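Local structure of putative 5-dehydro-2-deoxygluconokinase (Bacillus halodurans C-125, 2QCV) at residues A[49-59]-A[273-284]; A[93-103]-A[114-125]. The protein probably phosphorylates 5-dehydro-2-deoxy-D-gluconate with ATP, a step in the bacterial breakdown of myo-inositol to acetyl-CoA. One frame throughout, in Å; residues are numbered along the deposited sequence.

Interaction 1. Residues A[49-59]-A[273-284]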
loop_
_atom_site.group_PDB
_atom_site.type_symbol
_atom_site.label_atom_id
_atom_site.label_comp_id
_atom_site.label_asym_id
_atom_site.label_seq_id
_atom_site.Cartn_x
_atom_site.Cartn_y
_atom_site.Cartn_z
ATOM N N ASN A 49 4.578 7.414 -28.596
ATOM C CA ASN A 49 5.033 6.943 -29.892
ATOM C C ASN A 49 4.123 7.418 -31.012
ATOM O O ASN A 49 4.586 7.748 -32.111
ATOM C CB ASN A 49 5.050 5.405 -29.937
ATOM C CG ASN A 49 6.143 4.813 -29.149
ATOM O OD1 ASN A 49 7.148 5.477 -28.821
ATOM N ND2 ASN A 49 5.966 3.519 -28.806
ATOM N N ILE A 50 2.821 7.407 -30.752
ATOM C CA ILE A 50 1.856 7.793 -31.787
ATOM C C ILE A 50 2.041 9.292 -32.100
ATOM O O ILE A 50 2.080 9.677 -33.270
ATOM C CB ILE A 50 0.393 7.468 -31.391
ATOM C CG1 ILE A 50 0.200 5.953 -31.359
ATOM C CG2 ILE A 50 -0.630 8.100 -32.401
ATOM C CD1 ILE A 50 -1.168 5.504 -30.788
ATOM N N VAL A 51 2.178 10.130 -31.084
ATOM C CA VAL A 51 2.377 11.570 -31.365
ATOM C C VAL A 51 3.746 11.895 -31.968
ATOM O O VAL A 51 3.831 12.770 -32.809
ATOM C CB VAL A 51 2.050 12.546 -30.211
ATOM C CG1 VAL A 51 0.540 12.417 -29.825
ATOM C CG2 VAL A 51 2.999 12.402 -29.014
ATOM N N ILE A 52 4.792 11.198 -31.562
ATOM C CA ILE A 52 6.113 11.386 -32.165
ATOM C C ILE A 52 6.093 10.939 -33.634
ATOM O O ILE A 52 6.605 11.625 -34.548
ATOM C CB ILE A 52 7.186 10.613 -31.394
ATOM C CG1 ILE A 52 7.382 11.180 -29.965
ATOM C CG2 ILE A 52 8.559 10.676 -32.153
ATOM C CD1 ILE A 52 8.211 10.252 -28.987
ATOM N N GLY A 53 5.478 9.790 -33.899
ATOM C CA GLY A 53 5.322 9.345 -35.273
ATOM C C GLY A 53 4.493 10.311 -36.116
ATOM O O GLY A 53 4.786 10.576 -37.284
ATOM N N SER A 54 3.413 10.818 -35.548
ATOM C CA SER A 54 2.571 11.775 -36.223
ATOM C C SER A 54 3.327 13.048 -36.588
ATOM O O SER A 54 3.142 13.582 -37.691
ATOM C CB SER A 54 1.354 12.147 -35.351
ATOM O OG SER A 54 0.520 11.006 -35.167
ATOM N N SER A 55 4.166 13.532 -35.675
ATOM C CA SER A 55 4.921 14.769 -35.920
ATOM C C SER A 55 5.896 14.545 -37.056
ATOM O O SER A 55 6.077 15.411 -37.885
ATOM C CB SER A 55 5.683 15.233 -34.675
ATOM O OG SER A 55 6.111 16.572 -34.857
ATOM N N LYS A 56 6.504 13.359 -37.097
ATOM C CA LYS A 56 7.431 12.993 -38.164
ATOM C C LYS A 56 6.725 13.003 -39.528
ATOM O O LYS A 56 7.332 13.378 -40.515
ATOM C CB LYS A 56 8.094 11.646 -37.846
ATOM C CG LYS A 56 8.938 10.989 -38.963
ATOM C CD LYS A 56 10.273 11.681 -39.192
ATOM C CE LYS A 56 11.417 10.686 -39.430
ATOM N NZ LYS A 56 11.321 10.009 -40.741
ATOM N N LEU A 57 5.440 12.656 -39.576
ATOM C CA LEU A 57 4.632 12.789 -40.798
ATOM C C LEU A 57 4.158 14.204 -41.109
ATOM O O LEU A 57 3.569 14.427 -42.142
ATOM C CB LEU A 57 3.405 11.882 -40.779
ATOM C CG LEU A 57 3.715 10.429 -40.473
ATOM C CD1 LEU A 57 2.430 9.583 -40.468
ATOM C CD2 LEU A 57 4.770 9.874 -41.435
ATOM N N GLY A 58 4.429 15.143 -40.226
ATOM C CA GLY A 58 4.044 16.523 -40.419
ATOM C C GLY A 58 2.745 16.933 -39.753
ATOM O O GLY A 58 2.277 18.033 -39.989
ATOM N N LEU A 59 2.142 16.081 -38.924
ATOM C CA LEU A 59 0.923 16.503 -38.205
ATOM C C LEU A 59 1.343 17.364 -37.034
ATOM O O LEU A 59 2.464 17.215 -36.545
ATOM C CB LEU A 59 0.137 15.304 -37.696
ATOM C CG LEU A 59 -0.415 14.311 -38.765
ATOM C CD1 LEU A 59 -1.161 13.187 -38.095
ATOM C CD2 LEU A 59 -1.293 14.982 -39.765
ATOM N N ASP A 273 1.833 1.417 -32.984
ATOM C CA ASP A 273 1.819 2.876 -32.833
ATOM C C ASP A 273 2.133 3.571 -34.150
ATOM O O ASP A 273 1.587 4.645 -34.449
ATOM C CB ASP A 273 2.811 3.264 -31.757
ATOM C CG ASP A 273 2.458 2.677 -30.413
ATOM O OD1 ASP A 273 1.243 2.543 -30.077
ATOM O OD2 ASP A 273 3.404 2.412 -29.644
ATOM N N SER A 274 3.019 2.948 -34.932
ATOM C CA SER A 274 3.300 3.361 -36.310
ATOM C C SER A 274 2.053 3.195 -37.188
ATOM O O SER A 274 1.718 4.094 -37.986
ATOM C CB SER A 274 4.471 2.569 -36.900
ATOM O OG SER A 274 5.689 3.241 -36.645
ATOM N N TYR A 275 1.348 2.076 -37.010
ATOM C CA TYR A 275 0.099 1.855 -37.723
ATOM C C TYR A 275 -0.913 2.982 -37.448
ATOM O O TYR A 275 -1.462 3.560 -38.372
ATOM C CB TYR A 275 -0.456 0.464 -37.400
ATOM C CG TYR A 275 -1.674 0.092 -38.201
ATOM C CD1 TYR A 275 -2.903 0.696 -37.951
ATOM C CD2 TYR A 275 -1.603 -0.865 -39.223
ATOM C CE1 TYR A 275 -4.037 0.365 -38.703
ATOM C CE2 TYR A 275 -2.731 -1.212 -39.958
ATOM C CZ TYR A 275 -3.932 -0.602 -39.700
ATOM O OH TYR A 275 -5.040 -0.947 -40.426
ATOM N N ALA A 276 -1.111 3.325 -36.176
ATOM C CA ALA A 276 -2.124 4.303 -35.784
ATOM C C ALA A 276 -1.752 5.679 -36.292
ATOM O O ALA A 276 -2.615 6.384 -36.808
ATOM C CB ALA A 276 -2.296 4.336 -34.263
ATOM N N SER A 277 -0.495 6.072 -36.126
ATOM C CA SER A 277 -0.074 7.423 -36.554
ATOM C C SER A 277 -0.241 7.599 -38.067
ATOM O O SER A 277 -0.806 8.583 -38.519
ATOM C CB SER A 277 1.356 7.731 -36.094
ATOM O OG SER A 277 2.277 6.739 -36.416
ATOM N N ALA A 278 0.207 6.611 -38.848
ATOM C CA ALA A 278 0.125 6.705 -40.317
ATOM C C ALA A 278 -1.320 6.553 -40.819
ATOM O O ALA A 278 -1.717 7.208 -41.787
ATOM C CB ALA A 278 1.065 5.686 -40.998
ATOM N N PHE A 279 -2.100 5.674 -40.192
ATOM C CA PHE A 279 -3.512 5.541 -40.528
ATOM C C PHE A 279 -4.247 6.863 -40.276
ATOM O O PHE A 279 -4.958 7.383 -41.152
ATOM C CB PHE A 279 -4.151 4.419 -39.707
ATOM C CG PHE A 279 -5.633 4.277 -39.923
ATOM C CD1 PHE A 279 -6.147 3.473 -40.934
ATOM C CD2 PHE A 279 -6.513 4.912 -39.099
ATOM C CE1 PHE A 279 -7.533 3.362 -41.136
ATOM C CE2 PHE A 279 -7.886 4.803 -39.278
ATOM C CZ PHE A 279 -8.397 4.031 -40.309
ATOM N N LEU A 280 -4.012 7.463 -39.107
ATOM C CA LEU A 280 -4.655 8.738 -38.814
ATOM C C LEU A 280 -4.154 9.855 -39.703
ATOM O O LEU A 280 -4.925 10.697 -40.141
ATOM C CB LEU A 280 -4.487 9.133 -37.357
ATOM C CG LEU A 280 -5.183 8.187 -36.357
ATOM C CD1 LEU A 280 -4.717 8.487 -34.890
ATOM C CD2 LEU A 280 -6.697 8.303 -36.544
ATOM N N TYR A 281 -2.856 9.900 -39.952
ATOM C CA TYR A 281 -2.352 10.863 -40.934
ATOM C C TYR A 281 -3.098 10.776 -42.256
ATOM O O TYR A 281 -3.505 11.803 -42.837
ATOM C CB TYR A 281 -0.860 10.662 -41.165
ATOM C CG TYR A 281 -0.338 11.352 -42.396
ATOM C CD1 TYR A 281 0.120 12.663 -42.337
ATOM C CD2 TYR A 281 -0.274 10.686 -43.610
ATOM C CE1 TYR A 281 0.630 13.310 -43.493
ATOM C CE2 TYR A 281 0.190 11.328 -44.776
ATOM C CZ TYR A 281 0.669 12.631 -44.689
ATOM O OH TYR A 281 1.153 13.248 -45.810
ATOM N N ALA A 282 -3.272 9.556 -42.765
ATOM C CA ALA A 282 -3.959 9.393 -44.046
ATOM C C ALA A 282 -5.398 9.872 -44.001
ATOM O O ALA A 282 -5.892 10.515 -44.956
ATOM C CB ALA A 282 -3.886 7.915 -44.527
ATOM N N LEU A 283 -6.117 9.508 -42.932
ATOM C CA LEU A 283 -7.505 9.925 -42.729
ATOM C C LEU A 283 -7.650 11.459 -42.682
ATOM O O LEU A 283 -8.480 12.027 -43.374
ATOM C CB LEU A 283 -8.045 9.303 -41.436
ATOM C CG LEU A 283 -9.535 9.008 -41.346
ATOM C CD1 LEU A 283 -9.955 7.976 -42.406
ATOM C CD2 LEU A 283 -9.827 8.508 -39.962
ATOM N N ILE A 284 -6.846 12.093 -41.837
ATOM C CA ILE A 284 -6.780 13.576 -41.655
ATOM C C ILE A 284 -6.433 14.275 -42.968
ATOM O O ILE A 284 -6.951 15.355 -43.225
ATOM C CB ILE A 284 -5.703 13.959 -40.579
ATOM C CG1 ILE A 284 -6.231 13.648 -39.181
ATOM C CG2 ILE A 284 -5.327 15.446 -40.622
ATOM C CD1 ILE A 284 -5.150 13.581 -38.162
#

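Interaction 2. Residues A[93-103]-A[114-125]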
loop_
_atom_site.group_PDB
_atom_site.type_symbol
_atom_site.label_atom_id
_atom_site.label_comp_id
_atom_site.label_asym_id
_atom_site.label_seq_id
_atom_site.Cartn_x
_atom_site.Cartn_y
_atom_site.Cartn_z
ATOM N N ASP A 93 5.301 15.354 -12.045
ATOM C CA ASP A 93 4.899 14.697 -10.812
ATOM C C ASP A 93 5.696 15.283 -9.658
ATOM O O ASP A 93 6.901 15.455 -9.765
ATOM C CB ASP A 93 5.181 13.207 -10.917
ATOM C CG ASP A 93 4.812 12.434 -9.662
ATOM O OD1 ASP A 93 5.644 12.315 -8.737
ATOM O OD2 ASP A 93 3.683 11.901 -9.607
ATOM N N GLN A 94 5.009 15.602 -8.573
ATOM C CA GLN A 94 5.654 16.217 -7.408
ATOM C C GLN A 94 5.647 15.293 -6.189
ATOM O O GLN A 94 5.840 15.783 -5.070
ATOM C CB GLN A 94 4.970 17.553 -7.037
ATOM C CG GLN A 94 4.929 18.626 -8.143
ATOM C CD GLN A 94 6.312 19.117 -8.574
ATOM O OE1 GLN A 94 7.248 19.181 -7.779
ATOM N NE2 GLN A 94 6.436 19.469 -9.845
ATOM N N GLU A 95 5.449 13.988 -6.396
ATOM C CA GLU A 95 5.316 13.023 -5.327
ATOM C C GLU A 95 6.400 11.926 -5.402
ATOM O O GLU A 95 6.277 10.894 -4.749
ATOM C CB GLU A 95 3.931 12.343 -5.303
ATOM C CG GLU A 95 2.646 13.189 -5.295
ATOM C CD GLU A 95 1.352 12.286 -5.465
ATOM O OE1 GLU A 95 1.026 11.551 -4.505
ATOM O OE2 GLU A 95 0.671 12.278 -6.558
ATOM N N GLY A 96 7.458 12.144 -6.182
ATOM C CA GLY A 96 8.579 11.206 -6.213
ATOM C C GLY A 96 8.371 9.988 -7.096
ATOM O O GLY A 96 9.146 9.058 -7.068
ATOM N N HIS A 97 7.323 9.974 -7.900
ATOM C CA HIS A 97 7.093 8.828 -8.789
ATOM C C HIS A 97 8.068 8.781 -9.961
ATOM O O HIS A 97 8.424 9.800 -10.522
ATOM C CB HIS A 97 5.660 8.815 -9.309
ATOM C CG HIS A 97 4.638 8.727 -8.220
ATOM N ND1 HIS A 97 3.686 9.703 -8.019
ATOM C CD2 HIS A 97 4.443 7.796 -7.251
ATOM C CE1 HIS A 97 2.928 9.360 -6.993
ATOM N NE2 HIS A 97 3.371 8.216 -6.503
ATOM N N LYS A 98 8.499 7.574 -10.299
ATOM C CA LYS A 98 9.467 7.312 -11.362
ATOM C C LYS A 98 8.794 7.101 -12.705
ATOM O O LYS A 98 7.628 6.715 -12.778
ATOM C CB LYS A 98 10.259 6.036 -11.028
ATOM C CG LYS A 98 10.943 6.050 -9.700
ATOM C CD LYS A 98 12.088 7.007 -9.659
ATOM C CE LYS A 98 12.658 7.052 -8.232
ATOM N NZ LYS A 98 13.821 7.899 -8.185
ATOM N N THR A 99 9.563 7.322 -13.767
ATOM C CA THR A 99 9.144 7.041 -15.123
ATOM C C THR A 99 9.081 5.552 -15.381
ATOM O O THR A 99 9.973 4.806 -14.972
ATOM C CB THR A 99 10.152 7.676 -16.135
ATOM O OG1 THR A 99 10.441 9.040 -15.763
ATOM C CG2 THR A 99 9.631 7.602 -17.601
ATOM N N GLY A 100 8.042 5.081 -16.062
ATOM C CA GLY A 100 8.060 3.666 -16.449
ATOM C C GLY A 100 9.203 3.355 -17.390
ATOM O O GLY A 100 9.688 4.236 -18.114
ATOM N N LEU A 101 9.661 2.111 -17.367
ATOM C CA LEU A 101 10.825 1.675 -18.154
ATOM C C LEU A 101 10.474 0.398 -18.878
ATOM O O LEU A 101 9.888 -0.532 -18.291
ATOM C CB LEU A 101 12.041 1.354 -17.260
ATOM C CG LEU A 101 12.611 2.456 -16.373
ATOM C CD1 LEU A 101 13.731 1.917 -15.439
ATOM C CD2 LEU A 101 13.119 3.600 -17.229
ATOM N N ALA A 102 10.839 0.336 -20.147
ATOM C CA ALA A 102 10.681 -0.897 -20.912
ATOM C C ALA A 102 12.060 -1.319 -21.408
ATOM O O ALA A 102 12.631 -0.645 -22.242
ATOM C CB ALA A 102 9.717 -0.662 -22.080
ATOM N N PHE A 103 12.596 -2.423 -20.892
ATOM C CA PHE A 103 13.818 -3.004 -21.442
ATOM C C PHE A 103 13.419 -4.018 -22.492
ATOM O O PHE A 103 12.588 -4.904 -22.227
ATOM C CB PHE A 103 14.613 -3.738 -20.373
ATOM C CG PHE A 103 15.196 -2.855 -19.317
ATOM C CD1 PHE A 103 14.425 -2.438 -18.236
ATOM C CD2 PHE A 103 16.540 -2.489 -19.378
ATOM C CE1 PHE A 103 14.991 -1.623 -17.256
ATOM C CE2 PHE A 103 17.106 -1.702 -18.385
ATOM C CZ PHE A 103 16.344 -1.257 -17.358
ATOM N N ILE A 114 9.335 -7.454 -23.484
ATOM C CA ILE A 114 9.738 -6.306 -22.703
ATOM C C ILE A 114 9.770 -6.727 -21.230
ATOM O O ILE A 114 8.844 -7.412 -20.743
ATOM C CB ILE A 114 8.781 -5.107 -22.949
ATOM C CG1 ILE A 114 9.107 -4.430 -24.282
ATOM C CG2 ILE A 114 8.836 -4.082 -21.835
ATOM C CD1 ILE A 114 8.006 -3.495 -24.784
ATOM N N LEU A 115 10.838 -6.342 -20.534
ATOM C CA LEU A 115 10.865 -6.389 -19.075
ATOM C C LEU A 115 10.424 -4.985 -18.636
ATOM O O LEU A 115 11.122 -4.002 -18.909
ATOM C CB LEU A 115 12.288 -6.750 -18.598
ATOM C CG LEU A 115 12.560 -6.805 -17.087
ATOM C CD1 LEU A 115 11.456 -7.569 -16.355
ATOM C CD2 LEU A 115 13.897 -7.408 -16.834
HETATM N N MSE A 116 9.243 -4.879 -18.036
HETATM C CA MSE A 116 8.637 -3.596 -17.727
HETATM C C MSE A 116 8.730 -3.211 -16.262
HETATM O O MSE A 116 8.521 -4.034 -15.374
HETATM C CB MSE A 116 7.156 -3.616 -18.139
HETATM C CG MSE A 116 6.461 -2.277 -18.032
HETATM SE SE MSE A 116 6.809 -1.119 -19.619
HETATM C CE MSE A 116 6.274 0.671 -18.856
ATOM N N TYR A 117 9.074 -1.953 -16.016
ATOM C CA TYR A 117 8.981 -1.336 -14.693
ATOM C C TYR A 117 7.736 -0.433 -14.775
ATOM O O TYR A 117 7.765 0.585 -15.450
ATOM C CB TYR A 117 10.247 -0.527 -14.411
ATOM C CG TYR A 117 11.398 -1.426 -14.000
ATOM C CD1 TYR A 117 11.970 -2.325 -14.901
ATOM C CD2 TYR A 117 11.881 -1.393 -12.704
ATOM C CE1 TYR A 117 13.010 -3.152 -14.506
ATOM C CE2 TYR A 117 12.922 -2.218 -12.295
ATOM C CZ TYR A 117 13.477 -3.092 -13.204
ATOM O OH TYR A 117 14.493 -3.915 -12.779
ATOM N N ARG A 118 6.627 -0.872 -14.169
ATOM C CA ARG A 118 5.302 -0.201 -14.341
ATOM C C ARG A 118 4.598 0.165 -13.024
ATOM O O ARG A 118 3.604 0.897 -13.037
ATOM C CB ARG A 118 4.369 -1.086 -15.161
ATOM C CG ARG A 118 3.945 -2.328 -14.431
ATOM C CD ARG A 118 2.964 -3.186 -15.248
ATOM N NE ARG A 118 3.611 -4.028 -16.250
ATOM C CZ ARG A 118 4.313 -5.122 -15.964
ATOM N NH1 ARG A 118 4.521 -5.496 -14.697
ATOM N NH2 ARG A 118 4.842 -5.838 -16.952
ATOM N N GLN A 119 5.114 -0.287 -11.890
ATOM C CA GLN A 119 4.429 -0.046 -10.610
ATOM C C GLN A 119 4.557 1.394 -10.113
ATOM O O GLN A 119 5.661 1.924 -9.930
ATOM C CB GLN A 119 4.894 -1.016 -9.508
ATOM C CG GLN A 119 4.446 -0.611 -8.094
ATOM C CD GLN A 119 4.894 -1.567 -7.020
ATOM O OE1 GLN A 119 4.629 -2.752 -7.112
ATOM N NE2 GLN A 119 5.576 -1.054 -5.988
ATOM N N ASP A 120 3.411 2.029 -9.860
ATOM C CA ASP A 120 3.391 3.390 -9.307
ATOM C C ASP A 120 4.216 4.360 -10.116
ATOM O O ASP A 120 4.831 5.287 -9.582
ATOM C CB ASP A 120 3.830 3.400 -7.844
ATOM C CG ASP A 120 2.808 2.741 -6.950
ATOM O OD1 ASP A 120 1.588 2.892 -7.212
ATOM O OD2 ASP A 120 3.216 2.061 -5.999
ATOM N N VAL A 121 4.191 4.178 -11.421
ATOM C CA VAL A 121 4.934 5.074 -12.290
ATOM C C VAL A 121 4.190 6.399 -12.456
ATOM O O VAL A 121 2.949 6.457 -12.282
ATOM C CB VAL A 121 5.311 4.405 -13.648
ATOM C CG1 VAL A 121 6.338 3.327 -13.394
ATOM C CG2 VAL A 121 4.113 3.923 -14.507
ATOM N N ALA A 122 4.953 7.453 -12.761
ATOM C CA ALA A 122 4.436 8.801 -12.869
ATOM C C ALA A 122 3.219 8.900 -13.807
ATOM O O ALA A 122 2.280 9.625 -13.504
ATOM C CB ALA A 122 5.537 9.763 -13.315
ATOM N N ASP A 123 3.242 8.221 -14.953
ATOM C CA ASP A 123 2.158 8.434 -15.933
ATOM C C ASP A 123 0.777 8.030 -15.420
ATOM O O ASP A 123 -0.224 8.537 -15.909
ATOM C CB ASP A 123 2.458 7.813 -17.269
ATOM C CG ASP A 123 2.520 6.289 -17.226
ATOM O OD1 ASP A 123 1.461 5.650 -17.205
ATOM O OD2 ASP A 123 3.630 5.750 -17.321
ATOM N N LEU A 124 0.754 7.141 -14.435
ATOM C CA LEU A 124 -0.490 6.640 -13.869
ATOM C C LEU A 124 -1.091 7.600 -12.854
ATOM O O LEU A 124 -2.239 7.423 -12.487
ATOM C CB LEU A 124 -0.276 5.259 -13.230
ATOM C CG LEU A 124 0.104 4.125 -14.201
ATOM C CD1 LEU A 124 0.403 2.824 -13.389
ATOM C CD2 LEU A 124 -0.971 3.931 -15.222
ATOM N N TYR A 125 -0.340 8.625 -12.441
ATOM C CA TYR A 125 -0.818 9.636 -11.509
ATOM C C TYR A 125 -1.376 10.896 -12.170
ATOM O O TYR A 125 -1.687 11.845 -11.482
ATOM C CB TYR A 125 0.299 9.977 -10.506
ATOM C CG TYR A 125 0.451 8.835 -9.551
ATOM C CD1 TYR A 125 -0.396 8.745 -8.457
ATOM C CD2 TYR A 125 1.332 7.783 -9.800
ATOM C CE1 TYR A 125 -0.346 7.695 -7.605
ATOM C CE2 TYR A 125 1.410 6.695 -8.918
ATOM C CZ TYR A 125 0.558 6.663 -7.831
ATOM O OH TYR A 125 0.585 5.634 -6.928
HETATM O O HOH W 1 2.273 6.919 -4.371
HETATM O O HOH W 2 7.383 5.466 -8.835
HETATM O O HOH W 3 5.801 6.958 -16.364
#

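Interaction 1. Residues A[49-59]-A[273-284]
The carbonyl oxygen of Ile-50, which lies 3.5 Å from CB of Ser-277, accepts two bonds from Ser-54: the helical one from N, and one of 2.8 Å from OG, arriving on the opposite face of the carbonyl plane. The two helices belong to the large alpha/beta domain of the ribokinase-like (PfkB) fold, both touching strand 12-17, and their segments 49-56 and 273-284 cross at -45°. At Gly-53 a side chain would run into the hydroxyl of Ser-277, so the absence of one allows the axes of these segments to come within 8.3 Å.

Asp-273 ends the Gly-Ala-Gly-Asp sequence characteristic of PfkB kinases. Its OD2 takes a nearly straight bond of 2.9 Å from ND2 of Asn-49, on the anti side of the carboxylate; the oxygen lies in the amide plane, although the two flat groups are turned 54° apart. OD1 is held by Ser-46 and also bonds a bound triethylene glycol, probably from the crystallisation liquor. With an alanine here, the Asn-49 amide and the Ser-46 hydroxyl would probably lose a carboxylate partner, and the amide would be freer to turn. Beside this pair, Ile-50 lays CD1 on Ala-276 CB, whose small methyl suits the close crossing.

Farther along, the contact is apolar. Helix 46-56 is followed by a Schellman motif at Gly-58, whose positive phi favours glycine and turns the chain so that Leu-59 packs against Tyr-281. With CG of Tyr-281 anti to the backbone N (chi1 165°), the ring lies along Leu-57, whose CD1 meets Tyr-281 CB at 3.5 Å; Leu-59 CD2 meets ring atom CD1 of Tyr-281 at 3.7 Å. Tip to tip, Leu-59 CD1 reaches Ile-284 CD1 at 4.0 Å.

Interaction 2. Residues A[93-103]-A[114-125]
Strands 101-103 and 114-117 run antiparallel, with Leu-101 facing Tyr-117 and Phe-103 facing Leu-115 as hydrogen-bonded pairs; Tyr-117 N gives Leu-101 O a bond of 2.8 Å. Between them, Ala-102 and Met-116 form a non-hydrogen-bonded pair. A type II turn from Arg-118 to Val-121 then interrupts the pairing, which resumes in a single bond of 2.8 Å from Ala-122 N to Lys-98 O. Gly-100 suits its place because a side chain would press on Met-116 CE and the Tyr-117 carbonyl.

CG of Met-116, a selenomethionine, is anti to the backbone N (chi1 -172°) and the chain then bends at chi2, bringing the selenium 3.8 Å from Ala-102 CB. On the other face, the rings of Phe-103 and Tyr-117 approach obliquely at 57°, CE1 to CE1 at 3.7 Å.

Beyond the turn, the His-97 ring lies flat over the Tyr-125 ring, centroids 3.7 Å apart and planes at 5°. Its rotation is fixed at the edge: ND1 donates to the syn side of Asp-93 OD2 at 2.7 Å, while NE2 meets a water. Asp-93 OD1 takes Glu-95 N in an Asx turn and His-97 N from the opposite face. Tyr-125 OH donates to Asp-120 OD1, whose partner OD2 bonds Gln-119 NE2 of the second subunit.

Tyr-117 OH bonds Thr-99 O of that subunit, and the reverse bond also forms. This hairpin beside strand 21-26 is consistent with the small beta-sheet lid of ribokinase-like sugar kinases, here also part of the interface with a second subunit.

The two contacts lie on opposite sides of the chain's centre, 25 Å apart between centres, with nearest atoms about 8 Å apart, and share no element. Interaction 1 joins distant parts of the sequence within the large domain, helix against helix; interaction 2 lies, in sequence, inside the loop closed by interaction 1 and is local, a hairpin with its flanking loops. Both are mainly buried, but interaction 1 is touched by no other chain of the assembly, whereas interaction 2 owes some of its cover to a second subunit. Their chemistry follows: small residues, aliphatic contacts and one side-chain hydrogen bond between the helices, against backbone bonds, waters and a ring stack in the hairpin.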